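Local coordinates for DUF1881 domain-containing protein (Neurospora crassa, PDB 5Z6D), which is of uncertain function but pairs a betagamma-crystallin domain, whose calcium site is rendered inoperative by the domain interface, with an Ig-like domain, at residues A[180-183]-A[184-188]; A[189-192]-A[193-197]; A[34-37]-A[38-41]. The protein carries 1 engineered substitution. All coordinates share one frame; numbering follows the deposited sequence.

Interaction 1 (A[180-183]-A[184-188])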
ATOM      1  N   GLU A 180       0.598  -8.325 -21.903  1.00 33.66           N
ATOM      2  CA  GLU A 180       0.288  -9.718 -22.202  1.00 34.48           C
ATOM      3  C   GLU A 180       0.451 -10.643 -20.994  1.00 34.34           C
ATOM      4  O   GLU A 180       0.021 -11.795 -21.039  1.00 36.34           O
ATOM      5  CB  GLU A 180       1.150 -10.222 -23.374  1.00 35.64           C
ATOM      6  CG  GLU A 180       2.488 -10.831 -22.981  1.00 43.86           C
ATOM      7  CD  GLU A 180       3.548  -9.793 -22.652  1.00 56.73           C
ATOM      8  OE1 GLU A 180       3.241  -8.579 -22.674  1.00 57.38           O
ATOM      9  OE2 GLU A 180       4.697 -10.200 -22.375  1.00 61.05           O
ATOM     10  N   HIS A 181       1.046 -10.150 -19.910  1.00 30.63           N
ATOM     11  CA  HIS A 181       1.193 -10.973 -18.713  1.00 29.30           C
ATOM     12  C   HIS A 181       0.121 -10.672 -17.660  1.00 26.00           C
ATOM     13  O   HIS A 181      -0.045 -11.422 -16.692  1.00 24.88           O
ATOM     14  CB  HIS A 181       2.590 -10.802 -18.121  1.00 40.31           C
ATOM     15  CG  HIS A 181       3.659 -11.486 -18.915  1.00 51.56           C
ATOM     16  ND1 HIS A 181       3.610 -12.831 -19.219  1.00 53.44           N
ATOM     17  CD2 HIS A 181       4.796 -11.012 -19.476  1.00 54.96           C
ATOM     18  CE1 HIS A 181       4.674 -13.156 -19.932  1.00 56.81           C
ATOM     19  NE2 HIS A 181       5.410 -12.071 -20.102  1.00 56.68           N
ATOM     20  N   TRP A 182      -0.628  -9.599 -17.872  1.00 24.96           N
ATOM     21  CA  TRP A 182      -1.768  -9.299 -17.008  1.00 26.90           C
ATOM     22  C   TRP A 182      -2.882 -10.302 -17.284  1.00 29.95           C
ATOM     23  O   TRP A 182      -3.294 -10.465 -18.437  1.00 27.90           O
ATOM     24  CB  TRP A 182      -2.260  -7.872 -17.236  1.00 29.83           C
ATOM     25  CG  TRP A 182      -3.543  -7.534 -16.525  1.00 28.48           C
ATOM     26  CD1 TRP A 182      -4.811  -7.591 -17.041  1.00 29.73           C
ATOM     27  CD2 TRP A 182      -3.679  -7.070 -15.177  1.00 25.89           C
ATOM     28  NE1 TRP A 182      -5.729  -7.192 -16.090  1.00 32.46           N
ATOM     29  CE2 TRP A 182      -5.056  -6.860 -14.936  1.00 23.66           C
ATOM     30  CE3 TRP A 182      -2.772  -6.804 -14.146  1.00 30.21           C
ATOM     31  CZ2 TRP A 182      -5.543  -6.403 -13.716  1.00 23.89           C
ATOM     32  CZ3 TRP A 182      -3.258  -6.351 -12.931  1.00 33.41           C
ATOM     33  CH2 TRP A 182      -4.631  -6.159 -12.727  1.00 29.43           C
ATOM     34  N   PRO A 183      -3.366 -10.984 -16.231  1.00 25.67           N
ATOM     35  CA  PRO A 183      -4.406 -12.007 -16.387  1.00 27.76           C
ATOM     36  C   PRO A 183      -5.672 -11.443 -17.028  1.00 28.96           C
ATOM     37  O   PRO A 183      -6.223 -10.460 -16.528  1.00 25.10           O
ATOM     38  CB  PRO A 183      -4.671 -12.461 -14.948  1.00 26.16           C
ATOM     39  CG  PRO A 183      -3.406 -12.160 -14.220  1.00 25.91           C
ATOM     40  CD  PRO A 183      -2.894 -10.884 -14.839  1.00 25.17           C
ATOM     41  N   LYS A 184      -6.123 -12.049 -18.124  1.00 24.75           N
ATOM     42  CA  LYS A 184      -7.305 -11.545 -18.813  1.00 33.57           C
ATOM     43  C   LYS A 184      -8.545 -11.667 -17.931  1.00 30.68           C
ATOM     44  O   LYS A 184      -9.549 -10.998 -18.161  1.00 29.43           O
ATOM     45  CB  LYS A 184      -7.517 -12.285 -20.132  1.00 38.20           C
ATOM     46  CG  LYS A 184      -6.346 -12.167 -21.095  1.00 50.45           C
ATOM     47  CD  LYS A 184      -6.662 -12.807 -22.435  1.00 56.51           C
ATOM     48  CE  LYS A 184      -5.499 -12.673 -23.406  1.00 60.36           C
ATOM     49  NZ  LYS A 184      -4.356 -13.565 -23.062  1.00 63.95           N
ATOM     50  N   GLN A 185      -8.462 -12.526 -16.919  1.00 26.56           N
ATOM     51  CA  GLN A 185      -9.546 -12.685 -15.955  1.00 24.10           C
ATOM     52  C   GLN A 185      -9.745 -11.492 -15.031  1.00 24.45           C
ATOM     53  O   GLN A 185     -10.748 -11.429 -14.335  1.00 24.56           O
ATOM     54  CB  GLN A 185      -9.309 -13.921 -15.089  1.00 21.69           C
ATOM     55  CG  GLN A 185      -9.369 -15.238 -15.846  1.00 23.22           C
ATOM     56  CD  GLN A 185      -8.005 -15.683 -16.337  1.00 28.04           C
ATOM     57  OE1 GLN A 185      -7.087 -14.878 -16.475  1.00 26.14           O
ATOM     58  NE2 GLN A 185      -7.865 -16.975 -16.596  1.00 24.74           N
ATOM     59  N   LEU A 186      -8.781 -10.576 -14.998  1.00 21.58           N
ATOM     60  CA  LEU A 186      -8.853  -9.412 -14.115  1.00 20.99           C
ATOM     61  C   LEU A 186      -9.078  -8.122 -14.891  1.00 24.35           C
ATOM     62  O   LEU A 186      -8.587  -7.963 -16.009  1.00 26.68           O
ATOM     63  CB  LEU A 186      -7.568  -9.275 -13.303  1.00 18.68           C
ATOM     64  CG  LEU A 186      -7.151 -10.420 -12.386  1.00 20.26           C
ATOM     65  CD1 LEU A 186      -5.771 -10.160 -11.779  1.00 22.13           C
ATOM     66  CD2 LEU A 186      -8.211 -10.630 -11.300  1.00 18.28           C
ATOM     67  N   LYS A 187      -9.801  -7.198 -14.274  1.00 23.94           N
ATOM     68  CA  LYS A 187      -9.931  -5.839 -14.791  1.00 26.04           C
ATOM     69  C   LYS A 187      -9.526  -4.840 -13.719  1.00 26.73           C
ATOM     70  O   LYS A 187      -9.974  -4.944 -12.591  1.00 28.42           O
ATOM     71  CB  LYS A 187     -11.368  -5.573 -15.239  1.00 33.13           C
ATOM     72  CG  LYS A 187     -11.532  -5.399 -16.735  1.00 54.53           C
ATOM     73  CD  LYS A 187     -11.019  -4.042 -17.188  1.00 63.46           C
ATOM     74  CE  LYS A 187     -11.342  -3.792 -18.651  1.00 69.08           C
ATOM     75  NZ  LYS A 187     -11.035  -2.392 -19.042  1.00 69.80           N
ATOM     76  N   SER A 188      -8.685  -3.869 -14.055  1.00 25.42           N
ATOM     77  CA  SER A 188      -8.368  -2.827 -13.089  1.00 20.91           C
ATOM     78  C   SER A 188      -9.172  -1.578 -13.403  1.00 23.74           C
ATOM     79  O   SER A 188      -9.441  -1.271 -14.565  1.00 25.01           O
ATOM     80  CB  SER A 188      -6.869  -2.520 -13.069  1.00 30.88           C
ATOM     81  OG  SER A 188      -6.452  -1.857 -14.246  1.00 43.03           O
TER
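Trp182 and Pro183 meet Leu186 in a local contact round a type I beta turn, Pro183 to Leu186, through which the loop after strand 173-177 enters strand 186-190 of the Ig-like domain. Leu186 N donates to Pro183 O at 3.0 Å, and the 164° angle at the hydrogen makes this the straighter of the two bonds. The second uses the indole: Trp182 NE1 reaches Leu186 O at 3.0 Å, coming in well above the carbonyl plane and bending to 151°. Trp182 holds CG opposite its own backbone N (chi1 172°), which swings the indole along the start of the strand instead of away from it. Its CZ2 corner lies 3.5 Å from Leu186 CB and 4.2 Å from Ser188 CB. One face of the indole carries Pro183 CD and Leu186 CD1, both toward its rim. Pro183 CG and Leu186 CD1 close the apolar patch at 3.9 Å. Neighbouring strands extend the patch: Trp182 packs on Val163 and Val198, while Leu186 packs on Val198 and Val149. Gln185, in the turn itself, sends NE2 to Lys204 O. Replacing Trp182 with a leucine would probably leave Leu186 O without its indole donor and open a gap beside Leu186 CB and Ser188 CB. The buried tryptophan thus pairs its one N-H with a backbone carbonyl while its ring, Pro183 and Leu186 share an apolar surface, so that polar and apolar contacts hold the same turn.

Interaction 2 (A[189-192]-A[193-197])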
ATOM      1  N   LYS A 189      -9.573  -0.880 -12.346  1.00 21.88           N
ATOM      2  CA  LYS A 189     -10.309   0.369 -12.450  1.00 23.90           C
ATOM      3  C   LYS A 189      -9.650   1.371 -11.525  1.00 25.55           C
ATOM      4  O   LYS A 189      -9.498   1.103 -10.334  1.00 25.71           O
ATOM      5  CB  LYS A 189     -11.771   0.175 -12.067  1.00 27.76           C
ATOM      6  CG  LYS A 189     -12.591   1.450 -12.077  1.00 36.99           C
ATOM      7  CD  LYS A 189     -13.832   1.321 -11.203  1.00 46.79           C
ATOM      8  CE  LYS A 189     -14.791   2.483 -11.438  1.00 55.32           C
ATOM      9  NZ  LYS A 189     -14.088   3.796 -11.552  1.00 61.44           N
ATOM     10  N   ARG A 190      -9.252   2.520 -12.060  1.00 23.62           N
ATOM     11  CA  ARG A 190      -8.613   3.538 -11.234  1.00 24.34           C
ATOM     12  C   ARG A 190      -9.602   4.094 -10.209  1.00 25.60           C
ATOM     13  O   ARG A 190     -10.750   4.399 -10.556  1.00 27.58           O
ATOM     14  CB  ARG A 190      -8.054   4.673 -12.097  1.00 25.44           C
ATOM     15  CG  ARG A 190      -7.475   5.827 -11.285  1.00 24.99           C
ATOM     16  CD  ARG A 190      -6.931   6.946 -12.169  1.00 27.89           C
ATOM     17  NE  ARG A 190      -5.870   6.473 -13.048  1.00 26.90           N
ATOM     18  CZ  ARG A 190      -4.623   6.245 -12.653  1.00 21.42           C
ATOM     19  NH1 ARG A 190      -4.268   6.476 -11.390  1.00 21.10           N
ATOM     20  NH2 ARG A 190      -3.726   5.800 -13.523  1.00 27.39           N
ATOM     21  N   THR A 191      -9.162   4.211  -8.954  1.00 22.39           N
ATOM     22  CA  THR A 191     -10.006   4.795  -7.912  1.00 23.37           C
ATOM     23  C   THR A 191      -9.304   5.967  -7.234  1.00 27.55           C
ATOM     24  O   THR A 191      -9.836   6.557  -6.291  1.00 28.85           O
ATOM     25  CB  THR A 191     -10.418   3.761  -6.844  1.00 24.07           C
ATOM     26  OG1 THR A 191      -9.251   3.175  -6.254  1.00 26.36           O
ATOM     27  CG2 THR A 191     -11.270   2.655  -7.472  1.00 27.18           C
ATOM     28  N   GLY A 192      -8.113   6.302  -7.726  1.00 24.78           N
ATOM     29  CA  GLY A 192      -7.341   7.421  -7.208  1.00 26.23           C
ATOM     30  C   GLY A 192      -6.042   7.607  -7.968  1.00 28.41           C
ATOM     31  O   GLY A 192      -5.778   6.891  -8.931  1.00 24.44           O
ATOM     32  N   LYS A 193      -5.215   8.559  -7.544  1.00 27.88           N
ATOM     33  CA  LYS A 193      -3.970   8.827  -8.251  1.00 25.22           C
ATOM     34  C   LYS A 193      -3.081   7.583  -8.346  1.00 23.16           C
ATOM     35  O   LYS A 193      -2.311   7.415  -9.297  1.00 24.71           O
ATOM     36  CB  LYS A 193      -3.221   9.971  -7.567  1.00 31.27           C
ATOM     37  CG  LYS A 193      -3.946  11.314  -7.642  1.00 40.96           C
ATOM     38  CD  LYS A 193      -3.535  12.103  -8.880  1.00 52.89           C
ATOM     39  CE  LYS A 193      -4.361  13.373  -9.044  1.00 61.53           C
ATOM     40  NZ  LYS A 193      -4.213  14.284  -7.874  1.00 66.50           N
ATOM     41  N   SER A 194      -3.191   6.699  -7.366  1.00 19.18           N
ATOM     42  CA  SER A 194      -2.402   5.477  -7.400  1.00 22.44           C
ATOM     43  C   SER A 194      -3.112   4.327  -6.681  1.00 20.32           C
ATOM     44  O   SER A 194      -2.462   3.470  -6.082  1.00 21.29           O
ATOM     45  CB  SER A 194      -1.025   5.724  -6.785  1.00 25.31           C
ATOM     46  OG  SER A 194      -1.132   6.264  -5.473  1.00 22.75           O
ATOM     47  N   SER A 195      -4.440   4.322  -6.749  1.00 17.84           N
ATOM     48  CA  SER A 195      -5.230   3.236  -6.171  1.00 18.53           C
ATOM     49  C   SER A 195      -6.128   2.635  -7.236  1.00 20.20           C
ATOM     50  O   SER A 195      -6.606   3.337  -8.135  1.00 19.51           O
ATOM     51  CB  SER A 195      -6.062   3.716  -4.979  1.00 21.04           C
ATOM     52  OG  SER A 195      -7.014   4.677  -5.385  1.00 24.95           O
ATOM     53  N   PHE A 196      -6.339   1.325  -7.138  1.00 16.59           N
ATOM     54  CA  PHE A 196      -7.019   0.565  -8.178  1.00 16.36           C
ATOM     55  C   PHE A 196      -7.906  -0.500  -7.551  1.00 20.14           C
ATOM     56  O   PHE A 196      -7.485  -1.221  -6.639  1.00 21.32           O
ATOM     57  CB  PHE A 196      -6.001  -0.079  -9.137  1.00 17.30           C
ATOM     58  CG  PHE A 196      -5.035   0.908  -9.735  1.00 18.83           C
ATOM     59  CD1 PHE A 196      -5.323   1.542 -10.931  1.00 21.77           C
ATOM     60  CD2 PHE A 196      -3.854   1.228  -9.083  1.00 21.05           C
ATOM     61  CE1 PHE A 196      -4.440   2.459 -11.473  1.00 18.86           C
ATOM     62  CE2 PHE A 196      -2.970   2.144  -9.614  1.00 20.45           C
ATOM     63  CZ  PHE A 196      -3.261   2.762 -10.812  1.00 20.81           C
ATOM     64  N   GLU A 197      -9.132  -0.592  -8.049  1.00 19.55           N
ATOM     65  CA  GLU A 197      -9.986  -1.730  -7.759  1.00 20.30           C
ATOM     66  C   GLU A 197      -9.695  -2.786  -8.812  1.00 21.88           C
ATOM     67  O   GLU A 197      -9.822  -2.530 -10.008  1.00 25.30           O
ATOM     68  CB  GLU A 197     -11.454  -1.314  -7.771  1.00 27.29           C
ATOM     69  CG  GLU A 197     -12.325  -2.034  -6.763  1.00 43.38           C
ATOM     70  CD  GLU A 197     -13.714  -1.430  -6.678  1.00 53.35           C
ATOM     71  OE1 GLU A 197     -14.527  -1.694  -7.589  1.00 56.63           O
ATOM     72  OE2 GLU A 197     -13.988  -0.687  -5.710  1.00 55.11           O
TER
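Lys189 and Arg190 pair with Glu197 and Phe196 in antiparallel register, and the two segments run 143° apart. Lys189-Glu197 is the hydrogen-bonded pair, Lys189 N to Glu197 O and Glu197 N to Lys189 O, each 2.9 Å; Arg190-Phe196 is non-hydrogen-bonded. Nearer the turn, Thr191 N gives an almost straight bond to Ser195 O (2.8 Å), although it arrives above the carbonyl plane. Gly192 N adds a weak bond to the same oxygen. On the face bearing Arg190 and Phe196 the two side chains run side by side, Phe196 CE1 lying 3.8 Å above one face of the guanidinium with the planes 63° apart. The arginine chain turns at chi3 (-60°), carrying the guanidinium back over the turn, where NH1 binds Gly192 O at 2.9 Å in the guanidinium plane and Lys193 O only weakly. Its other amino nitrogen, NH2, makes a salt bridge to Asp175 and a bond to Val174 O, tying the turn to strand 173-177. On the other side, Thr191 OG1 and Ser195 OG share a hydrogen bond of 2.8 Å, and Thr191 OG1 also bonds Tyr130 OH. The Thr191 and Glu197 side chains cross at about a right angle, Thr191 CG2 4.0 Å from Glu197 CB. The arrangement is a beta hairpin joining edge strand 186-190 to strand 195-200, which itself runs parallel to strand 91-99 in the mixed sheet of the Ig-like domain.

Interaction 3 (A[34-37]-A[38-41])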
ATOM      1  N   PRO A  34       9.961  -3.777  16.328  1.00 34.95           N
ATOM      2  CA  PRO A  34       9.656  -5.151  16.745  1.00 35.18           C
ATOM      3  C   PRO A  34       8.165  -5.413  16.985  1.00 36.94           C
ATOM      4  O   PRO A  34       7.677  -6.500  16.673  1.00 40.99           O
ATOM      5  CB  PRO A  34      10.446  -5.305  18.052  1.00 39.69           C
ATOM      6  CG  PRO A  34      11.495  -4.248  17.998  1.00 40.86           C
ATOM      7  CD  PRO A  34      10.880  -3.107  17.268  1.00 36.59           C
ATOM      8  N   GLY A  35       7.452  -4.436  17.534  1.00 30.38           N
ATOM      9  CA  GLY A  35       6.044  -4.624  17.851  1.00 30.17           C
ATOM     10  C   GLY A  35       5.132  -3.843  16.929  1.00 33.80           C
ATOM     11  O   GLY A  35       4.878  -4.245  15.794  1.00 34.94           O
ATOM     12  N   SER A  36       4.620  -2.724  17.422  1.00 32.85           N
ATOM     13  CA  SER A  36       3.900  -1.793  16.567  1.00 31.27           C
ATOM     14  C   SER A  36       4.483  -0.403  16.780  1.00 29.93           C
ATOM     15  O   SER A  36       5.188  -0.161  17.761  1.00 29.31           O
ATOM     16  CB  SER A  36       2.405  -1.807  16.873  1.00 34.71           C
ATOM     17  OG  SER A  36       2.151  -1.138  18.091  1.00 37.72           O
ATOM     18  N   LEU A  37       4.196   0.509  15.864  1.00 22.67           N
ATOM     19  CA  LEU A  37       4.732   1.863  15.962  1.00 23.82           C
ATOM     20  C   LEU A  37       4.283   2.581  17.241  1.00 28.56           C
ATOM     21  O   LEU A  37       4.995   3.438  17.769  1.00 30.35           O
ATOM     22  CB  LEU A  37       4.323   2.664  14.731  1.00 24.86           C
ATOM     23  CG  LEU A  37       5.018   2.178  13.464  1.00 27.77           C
ATOM     24  CD1 LEU A  37       4.471   2.916  12.250  1.00 27.96           C
ATOM     25  CD2 LEU A  37       6.514   2.364  13.585  1.00 31.29           C
ATOM     26  N   ASN A  38       3.120   2.199  17.745  1.00 30.18           N
ATOM     27  CA  ASN A  38       2.553   2.821  18.943  1.00 37.99           C
ATOM     28  C   ASN A  38       3.241   2.452  20.254  1.00 44.54           C
ATOM     29  O   ASN A  38       2.916   3.001  21.309  1.00 43.66           O
ATOM     30  CB  ASN A  38       1.076   2.469  19.049  1.00 38.73           C
ATOM     31  CG  ASN A  38       0.289   2.960  17.871  1.00 37.27           C
ATOM     32  OD1 ASN A  38      -0.606   2.277  17.381  1.00 45.51           O
ATOM     33  ND2 ASN A  38       0.630   4.152  17.392  1.00 36.57           N
ATOM     34  N   ASP A  39       4.182   1.519  20.196  1.00 45.21           N
ATOM     35  CA  ASP A  39       4.937   1.148  21.383  1.00 51.48           C
ATOM     36  C   ASP A  39       5.919   2.265  21.721  1.00 52.20           C
ATOM     37  O   ASP A  39       6.447   2.332  22.832  1.00 58.16           O
ATOM     38  CB  ASP A  39       5.670  -0.178  21.170  1.00 57.52           C
ATOM     39  CG  ASP A  39       4.719  -1.331  20.897  1.00 62.36           C
ATOM     40  OD1 ASP A  39       3.554  -1.263  21.346  1.00 62.56           O
ATOM     41  OD2 ASP A  39       5.138  -2.305  20.235  1.00 63.66           O
ATOM     42  N   LYS A  40       6.145   3.146  20.753  1.00 39.72           N
ATOM     43  CA  LYS A  40       7.004   4.301  20.950  1.00 42.45           C
ATOM     44  C   LYS A  40       6.248   5.604  20.693  1.00 38.63           C
ATOM     45  O   LYS A  40       6.414   6.573  21.432  1.00 38.57           O
ATOM     46  CB  LYS A  40       8.236   4.235  20.036  1.00 46.22           C
ATOM     47  CG  LYS A  40       9.117   3.009  20.221  1.00 55.34           C
ATOM     48  CD  LYS A  40       8.724   1.900  19.257  1.00 63.99           C
ATOM     49  CE  LYS A  40       9.485   0.612  19.538  1.00 63.96           C
ATOM     50  NZ  LYS A  40       8.897  -0.539  18.793  1.00 66.51           N
ATOM     51  N   TYR A  41       5.409   5.623  19.658  1.00 32.74           N
ATOM     52  CA  TYR A  41       4.913   6.894  19.121  1.00 29.79           C
ATOM     53  C   TYR A  41       3.408   7.062  19.138  1.00 26.04           C
ATOM     54  O   TYR A  41       2.652   6.170  18.748  1.00 24.61           O
ATOM     55  CB  TYR A  41       5.412   7.076  17.691  1.00 24.80           C
ATOM     56  CG  TYR A  41       6.905   7.044  17.586  1.00 25.14           C
ATOM     57  CD1 TYR A  41       7.699   7.696  18.516  1.00 25.63           C
ATOM     58  CD2 TYR A  41       7.526   6.352  16.560  1.00 27.06           C
ATOM     59  CE1 TYR A  41       9.071   7.666  18.421  1.00 27.80           C
ATOM     60  CE2 TYR A  41       8.892   6.316  16.457  1.00 28.27           C
ATOM     61  CZ  TYR A  41       9.658   6.976  17.392  1.00 31.50           C
ATOM     62  OH  TYR A  41      11.027   6.944  17.289  1.00 29.96           O
TER
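Ser36 and Asp39 form the tight half of this local contact, a turn of 3-10 character between strands 30-32 and 43-46. Ser36 N donates to Asp39 OD2 at 2.9 Å along a nearly straight line (172°), though it meets that oxygen from above the carboxylate plane. In return Asp39 N binds Ser36 O at 3.1 Å, so the two residues are joined by a side-chain-to-backbone bond one way and a backbone bond the other. Asp39 keeps CG opposite its carbonyl carbon (chi1 -61°), which turns the carboxylate back toward Ser36 N. A CB built on Gly35 would lie only 2.2 Å from Asp39 OD2, too close. One residue on, Leu37 O takes two bonds, from Lys40 N at 3.2 Å and from Tyr41 N at 2.9 Å, the latter in the carbonyl plane. Asn38 ND2 bridges to Tyr41 O at 3.2 Å and also reaches Ile74 O, fixing its amide between two carbonyls. Tyr41 lies on the buried side, stacked with Phe12 and bonded through OH to Asp23, with Lys40 CB over the centre of its ring. The solvent side is looser: Pro34 is exposed, and its CD meets Lys40 NZ at 3.6 Å with no bond between them. Asp39 is exposed as well, for all the grip on its carboxylate, and the Ser36 side chain comes within about 4 Å of Gly79. Asp39, with Gln56, Gly79 and Ser81, is seen binding calcium in a structure of this protein, though none is bound here; such sites are built from paired loops in betagamma-crystallin domains.

How the interactions relate
Interactions 1 and 2 follow one another along a single edge strand, 186-190: interaction 1 leads the chain into it and interaction 2 takes it out through the hairpin to strand 195-200. Their centres lie 15 Å apart, and they touch where Ser188 CB packs at 4.3 Å from Glu197 O. Interaction 3 belongs to the other domain, beyond the centre of the chain, with its centre 38 Å from that of interaction 1 and 30 Å from that of interaction 2. It alone holds a calcium ligand, Asp39. The nearest atoms of interactions 2 and 3 are still about 19 Å apart, so the hairpin makes no direct contact with the calcium-site turn.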